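Local coordinates for Poly(Beta-D-mannuronate) lyase (Pseudopedobacter saltans, PDB 7O79), which probably cleaves alginate as a poly(beta-D-mannuronate) lyase of polysaccharide lyase family 6, at residues P168-I174 / H204-I210; G254-L260 / V275-I281. All blocks are in the same frame, centred on the assembly; numbering follows the deposited sequence.

Contact 1. Residues P168-I174 / H204-I210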
loop_
_atom_site.group_PDB
_atom_site.type_symbol
_atom_site.label_atom_id
_atom_site.label_comp_id
_atom_site.label_asym_id
_atom_site.label_seq_id
_atom_site.Cartn_x
_atom_site.Cartn_y
_atom_site.Cartn_z
ATOM N N PRO A 168 15.398 1.819 -8.666
ATOM C CA PRO A 168 15.365 0.698 -7.709
ATOM C C PRO A 168 15.975 1.098 -6.367
ATOM O O PRO A 168 17.135 0.826 -6.053
ATOM C CB PRO A 168 16.173 -0.386 -8.426
ATOM C CG PRO A 168 17.104 0.368 -9.365
ATOM C CD PRO A 168 16.415 1.657 -9.721
ATOM N N ASP A 169 15.167 1.779 -5.547
ATOM C CA ASP A 169 15.598 2.277 -4.237
ATOM C C ASP A 169 14.538 1.912 -3.209
ATOM O O ASP A 169 13.513 2.595 -3.127
ATOM C CB ASP A 169 15.807 3.788 -4.248
ATOM C CG ASP A 169 16.940 4.209 -5.140
ATOM O OD1 ASP A 169 18.079 4.257 -4.643
ATOM O OD2 ASP A 169 16.680 4.505 -6.331
ATOM N N ASN A 170 14.794 0.866 -2.422
ATOM C CA ASN A 170 13.905 0.514 -1.321
ATOM C C ASN A 170 13.572 1.733 -0.466
ATOM O O ASN A 170 14.458 2.478 -0.038
ATOM C CB ASN A 170 14.545 -0.567 -0.452
ATOM C CG ASN A 170 13.522 -1.336 0.346
ATOM O OD1 ASN A 170 12.456 -1.672 -0.157
ATOM N ND2 ASN A 170 13.833 -1.604 1.601
ATOM N N GLY A 171 12.285 1.919 -0.195
ATOM C CA GLY A 171 11.826 3.130 0.437
ATOM C C GLY A 171 11.143 4.092 -0.497
ATOM O O GLY A 171 10.886 5.226 -0.100
ATOM N N ARG A 172 10.834 3.677 -1.722
ATOM C CA ARG A 172 10.014 4.457 -2.647
ATOM C C ARG A 172 8.730 3.706 -2.997
ATOM O O ARG A 172 8.317 3.640 -4.158
ATOM C CB ARG A 172 10.811 4.829 -3.899
ATOM C CG ARG A 172 12.009 5.737 -3.589
ATOM C CD ARG A 172 12.617 6.297 -4.880
ATOM N NE ARG A 172 11.612 7.084 -5.581
ATOM C CZ ARG A 172 11.264 6.895 -6.845
ATOM N NH1 ARG A 172 11.854 5.936 -7.555
ATOM N NH2 ARG A 172 10.308 7.649 -7.391
ATOM N N GLU A 173 8.109 3.091 -1.988
ATOM C CA GLU A 173 6.797 2.481 -2.142
ATOM C C GLU A 173 5.761 3.549 -2.463
ATOM O O GLU A 173 5.968 4.745 -2.230
ATOM C CB GLU A 173 6.385 1.750 -0.855
ATOM C CG GLU A 173 7.372 0.682 -0.381
ATOM C CD GLU A 173 8.454 1.216 0.541
ATOM O OE1 GLU A 173 9.057 0.398 1.268
ATOM O OE2 GLU A 173 8.702 2.448 0.542
ATOM N N ILE A 174 4.621 3.115 -3.000
ATOM C CA ILE A 174 3.513 4.067 -3.095
ATOM C C ILE A 174 2.796 4.178 -1.752
ATOM O O ILE A 174 2.440 5.282 -1.315
ATOM C CB ILE A 174 2.551 3.684 -4.233
ATOM C CG1 ILE A 174 3.321 3.512 -5.554
ATOM C CG2 ILE A 174 1.486 4.772 -4.397
ATOM C CD1 ILE A 174 4.334 4.648 -5.859
ATOM N N HIS A 204 5.604 3.309 -10.589
ATOM C CA HIS A 204 6.714 2.397 -10.318
ATOM C C HIS A 204 7.335 2.644 -8.955
ATOM O O HIS A 204 7.415 1.732 -8.129
ATOM C CB HIS A 204 7.792 2.517 -11.404
ATOM C CG HIS A 204 7.276 2.356 -12.800
ATOM N ND1 HIS A 204 6.330 1.414 -13.135
ATOM C CD2 HIS A 204 7.596 2.993 -13.953
ATOM C CE1 HIS A 204 6.072 1.487 -14.430
ATOM N NE2 HIS A 204 6.822 2.443 -14.948
ATOM N N GLY A 205 7.832 3.861 -8.724
ATOM C CA GLY A 205 8.623 4.102 -7.528
ATOM C C GLY A 205 9.819 3.168 -7.500
ATOM O O GLY A 205 10.572 3.056 -8.473
ATOM N N GLU A 206 9.972 2.447 -6.389
ATOM C CA GLU A 206 11.070 1.500 -6.214
ATOM C C GLU A 206 10.967 0.268 -7.102
ATOM O O GLU A 206 11.959 -0.463 -7.216
ATOM C CB GLU A 206 11.152 1.056 -4.749
ATOM C CG GLU A 206 9.973 0.187 -4.309
ATOM C CD GLU A 206 10.036 -0.179 -2.843
ATOM O OE1 GLU A 206 9.656 -1.320 -2.490
ATOM O OE2 GLU A 206 10.466 0.672 -2.040
ATOM N N GLY A 207 9.818 0.010 -7.722
ATOM C CA GLY A 207 9.688 -1.161 -8.581
ATOM C C GLY A 207 9.858 -2.470 -7.844
ATOM O O GLY A 207 10.430 -3.427 -8.386
ATOM N N MET A 208 9.392 -2.523 -6.596
ATOM C CA MET A 208 9.467 -3.720 -5.774
ATOM C C MET A 208 8.141 -3.920 -5.064
ATOM O O MET A 208 7.364 -4.801 -5.429
ATOM C CB MET A 208 10.615 -3.623 -4.766
ATOM C CG MET A 208 11.899 -3.150 -5.418
ATOM S SD MET A 208 13.310 -3.031 -4.320
ATOM C CE MET A 208 14.508 -2.378 -5.506
ATOM N N GLU A 209 7.873 -3.102 -4.053
ATOM C CA GLU A 209 6.617 -3.156 -3.319
ATOM C C GLU A 209 5.847 -1.888 -3.654
ATOM O O GLU A 209 6.193 -0.808 -3.182
ATOM C CB GLU A 209 6.873 -3.309 -1.826
ATOM C CG GLU A 209 7.734 -4.515 -1.526
ATOM C CD GLU A 209 7.848 -4.819 -0.038
ATOM O OE1 GLU A 209 8.834 -5.486 0.363
ATOM O OE2 GLU A 209 6.957 -4.394 0.731
ATOM N N ILE A 210 4.840 -2.023 -4.527
ATOM C CA ILE A 210 3.936 -0.910 -4.809
ATOM C C ILE A 210 3.211 -0.512 -3.536
ATOM O O ILE A 210 3.194 0.661 -3.131
ATOM C CB ILE A 210 2.923 -1.308 -5.903
ATOM C CG1 ILE A 210 3.624 -1.700 -7.204
ATOM C CG2 ILE A 210 1.936 -0.142 -6.148
ATOM C CD1 ILE A 210 2.680 -2.357 -8.233
HETATM O O HOH W 1 9.911 -1.869 -0.090
HETATM O O HOH W 2 6.646 1.711 -5.583
#

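Contact 2. Residues G254-L260 / V275-I281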
loop_
_atom_site.group_PDB
_atom_site.type_symbol
_atom_site.label_atom_id
_atom_site.label_comp_id
_atom_site.label_asym_id
_atom_site.label_seq_id
_atom_site.Cartn_x
_atom_site.Cartn_y
_atom_site.Cartn_z
ATOM N N GLY A 254 9.272 -6.133 -14.810
ATOM C CA GLY A 254 9.323 -5.974 -13.364
ATOM C C GLY A 254 7.982 -6.000 -12.642
ATOM O O GLY A 254 7.964 -5.986 -11.404
ATOM N N SER A 255 6.865 -5.991 -13.363
ATOM C CA SER A 255 5.564 -6.114 -12.725
ATOM C C SER A 255 5.338 -7.529 -12.204
ATOM O O SER A 255 5.776 -8.526 -12.796
ATOM C CB SER A 255 4.447 -5.749 -13.706
ATOM O OG SER A 255 4.507 -6.579 -14.858
ATOM N N TYR A 256 4.621 -7.613 -11.094
ATOM C CA TYR A 256 4.142 -8.902 -10.624
ATOM C C TYR A 256 2.869 -8.689 -9.823
ATOM O O TYR A 256 2.346 -7.574 -9.737
ATOM C CB TYR A 256 5.267 -9.637 -9.892
ATOM C CG TYR A 256 5.669 -9.168 -8.509
ATOM C CD1 TYR A 256 5.022 -9.633 -7.370
ATOM C CD2 TYR A 256 6.778 -8.345 -8.344
ATOM C CE1 TYR A 256 5.438 -9.236 -6.086
ATOM C CE2 TYR A 256 7.202 -7.945 -7.084
ATOM C CZ TYR A 256 6.533 -8.405 -5.955
ATOM O OH TYR A 256 6.979 -8.015 -4.710
ATOM N N GLY A 257 2.340 -9.782 -9.281
ATOM C CA GLY A 257 1.028 -9.748 -8.682
ATOM C C GLY A 257 0.998 -9.454 -7.196
ATOM O O GLY A 257 1.191 -8.311 -6.754
ATOM N N ILE A 258 0.723 -10.494 -6.418
ATOM C CA ILE A 258 0.511 -10.388 -4.982
ATOM C C ILE A 258 1.544 -11.247 -4.262
ATOM O O ILE A 258 1.852 -12.364 -4.696
ATOM C CB ILE A 258 -0.941 -10.790 -4.626
ATOM C CG1 ILE A 258 -1.921 -9.822 -5.302
ATOM C CG2 ILE A 258 -1.167 -10.826 -3.132
ATOM C CD1 ILE A 258 -3.347 -10.359 -5.470
ATOM N N ARG A 259 2.094 -10.711 -3.171
ATOM C CA ARG A 259 3.098 -11.415 -2.381
ATOM C C ARG A 259 2.823 -11.239 -0.891
ATOM O O ARG A 259 2.602 -10.114 -0.427
ATOM C CB ARG A 259 4.496 -10.919 -2.720
ATOM C CG ARG A 259 5.517 -11.257 -1.670
ATOM C CD ARG A 259 6.918 -11.267 -2.238
ATOM N NE ARG A 259 7.530 -9.946 -2.371
ATOM C CZ ARG A 259 8.209 -9.308 -1.414
ATOM N NH1 ARG A 259 8.315 -9.827 -0.192
ATOM N NH2 ARG A 259 8.772 -8.130 -1.676
ATOM N N LEU A 260 2.834 -12.349 -0.141
ATOM C CA LEU A 260 2.489 -12.313 1.276
ATOM C C LEU A 260 3.539 -13.012 2.125
ATOM O O LEU A 260 4.051 -14.074 1.750
ATOM C CB LEU A 260 1.143 -13.004 1.586
ATOM C CG LEU A 260 -0.197 -12.293 1.388
ATOM C CD1 LEU A 260 -0.284 -11.044 2.282
ATOM C CD2 LEU A 260 -0.456 -11.984 -0.055
ATOM N N VAL A 275 1.580 -9.863 -16.204
ATOM C CA VAL A 275 2.684 -9.393 -15.383
ATOM C C VAL A 275 3.916 -10.185 -15.773
ATOM O O VAL A 275 3.840 -11.303 -16.302
ATOM C CB VAL A 275 2.406 -9.484 -13.867
ATOM C CG1 VAL A 275 1.295 -8.507 -13.460
ATOM C CG2 VAL A 275 2.033 -10.891 -13.497
ATOM N N ASP A 276 5.066 -9.566 -15.538
ATOM C CA ASP A 276 6.350 -10.151 -15.881
ATOM C C ASP A 276 6.765 -11.236 -14.895
ATOM O O ASP A 276 7.395 -12.218 -15.302
ATOM C CB ASP A 276 7.391 -9.027 -15.936
ATOM C CG ASP A 276 8.705 -9.472 -16.527
ATOM O OD1 ASP A 276 8.696 -10.425 -17.342
ATOM O OD2 ASP A 276 9.739 -8.851 -16.179
ATOM N N GLY A 277 6.406 -11.096 -13.619
ATOM C CA GLY A 277 6.791 -12.013 -12.556
ATOM C C GLY A 277 5.671 -12.963 -12.173
ATOM O O GLY A 277 4.880 -13.392 -13.019
ATOM N N ASP A 278 5.610 -13.308 -10.881
ATOM C CA ASP A 278 4.650 -14.289 -10.383
ATOM C C ASP A 278 3.285 -13.652 -10.103
ATOM O O ASP A 278 3.172 -12.456 -9.832
ATOM C CB ASP A 278 5.155 -14.963 -9.098
ATOM C CG ASP A 278 6.451 -15.758 -9.293
ATOM O OD1 ASP A 278 6.889 -15.959 -10.441
ATOM O OD2 ASP A 278 7.015 -16.217 -8.273
ATOM N N GLY A 279 2.242 -14.474 -10.146
ATOM C CA GLY A 279 0.904 -13.991 -9.849
ATOM C C GLY A 279 0.670 -13.840 -8.353
ATOM O O GLY A 279 0.180 -12.802 -7.887
ATOM N N LEU A 280 1.045 -14.872 -7.598
ATOM C CA LEU A 280 0.892 -14.928 -6.151
ATOM C C LEU A 280 2.121 -15.589 -5.557
ATOM O O LEU A 280 2.490 -16.696 -5.962
ATOM C CB LEU A 280 -0.363 -15.713 -5.760
ATOM C CG LEU A 280 -0.657 -15.948 -4.272
ATOM C CD1 LEU A 280 -0.751 -14.625 -3.474
ATOM C CD2 LEU A 280 -1.912 -16.815 -4.103
ATOM N N ILE A 281 2.756 -14.920 -4.602
ATOM C CA ILE A 281 3.930 -15.455 -3.923
ATOM C C ILE A 281 3.603 -15.609 -2.450
ATOM O O ILE A 281 3.276 -14.626 -1.778
ATOM C CB ILE A 281 5.161 -14.564 -4.101
ATOM C CG1 ILE A 281 5.583 -14.502 -5.577
ATOM C CG2 ILE A 281 6.311 -15.052 -3.193
ATOM C CD1 ILE A 281 6.529 -13.316 -5.886
#

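Contact 1. Residues P168-I174 / H204-I210
Pro168 meets the second segment through its CB, which lies 3.9 Å from Met208 CE, the methyl ending a methionine chain extended beyond CG. At Asp169 the backbone makes the approach: its O lies 3.3 Å from Glu206 CB, while the carboxylate turns to Thr167 and Lys113. The Asn170 side chain runs alongside that of Glu206 and points the same way, its amide plane 44° from the carboxylate plane. A water lies 2.6 Å from Asn170 OD1 and close to Glu206 OE1; with more acceptors in reach than protons, its bonding is not settled.

Gly171 N and Arg172 N then grip one oxygen together. Gly171 N reaches Glu206 OE2 at 2.9 Å, almost in line with the C-O bond, and Arg172 N donates at 3.0 Å to the anti lone pair of Glu206 OE2. With CG between its own backbone N and carbonyl carbon (chi1 69°) and the chain extended beyond, the Glu206 carboxylate comes up to these two amides; Glu209 N secures the other oxygen, OE1. These loops lead into strands 175-177 and 209-214, neighbours on one face of the right-handed parallel beta-helix of this lyase family, and their bonds join successive coils.

Arg172 O accepts Glu206 N at 3.0 Å, the donor standing 46° above the carbonyl plane. The Arg172 guanidinium lays one face over Gly205 CA, and its nitrogens bond to Pro165 O and Asn139 O; a side chain at Gly205 would run into Arg172 O. The Glu173 side chain crosses that of Glu206 obliquely, Glu173 OE2 lying 3.6 Å from Glu206 OE2, like charges in close approach, and Glu173 CG packs on Glu209 O. Ile174 N closes the series on Ile210 O at 2.8 Å, while Ile174 CG1 rests beside Ile210 CG2.

Contact 2. Residues G254-L260 / V275-I281
Ile258 pairs with Leu280 and Arg259 with Ile281 in parallel register, the latter with CA atoms 4.4 Å apart. The bonds alternate as parallel strands require: Ile258 N donates to Gly279 O at 2.8 Å, Ile281 N to Ile258 O at 2.7 Å, and Leu260 N to Ile281 O at 2.8 Å. Before the regular pairing, Gly257 N binds Asp278 O and Gly277 N binds Ser255 O. Gly257 and Gly279 pass so closely that a CB on Gly257 would clash with Gly279 O. Such pairing between consecutive coils builds one face of a parallel beta-helix.

At the start of the two segments side chains add to the backbone bonds. Asp276 OD2 receives Gly254 N at 3.1 Å on its anti lone pair, in a nearly straight bond (173°). Ser255 OG accepts Asp276 N at 3.1 Å and also bonds to Glu252 O.

Ile258 and Leu280 share one side of the strands, where Ile258 CG2 meets Leu280 CD1 at 3.8 Å; Leu260 CD2 touches the same methyl, and Ile242, Tyr320 and Phe325 pack around this group. On the other side the Arg259 and Ile281 side chains cross, Arg259 CD lying 4.0 Å from Ile281 CG2. With CG anti to the backbone N (chi1 161°) and a bend at chi3, the arginine chain turns NE to Tyr256 OH, which lies 13° out of the guanidinium plane. The Tyr256 ring offers its edge to Asp278 O, and its CE1 touches Ile281 CD1. An alanine in place of Arg259 is likely to deprive Tyr256 OH of its NE donor and strip the cover from Ile281 CG2. Among the side chains described, the side of Ile258 and Leu280 is held by apolar packing alone, whereas that of Arg259 and Ile281 also fixes the tyrosine and arginine through a bond.

Overall arrangement
Contact 1 precedes contact 2 along the chain, and their centres lie about 14 Å apart on the same face of the beta-helix. Strand 230-236 runs between them: strand 209-214 flanks it on one side and strand 255-260 on the other, so the contacts belong to different pairs of coils. The two contacts touch directly. Glu209 OE1 of contact 1 and Arg259 NH2 of contact 2 form a long, weak ion pair at 3.3 Å, and Met208 O packs 3.3 Å from Tyr256 OH. Val233 of the intervening strand is touched by Glu209, Tyr256 and Arg259. Glu209, at the start of strand 209-214, thus meets the Arg259 side of contact 2.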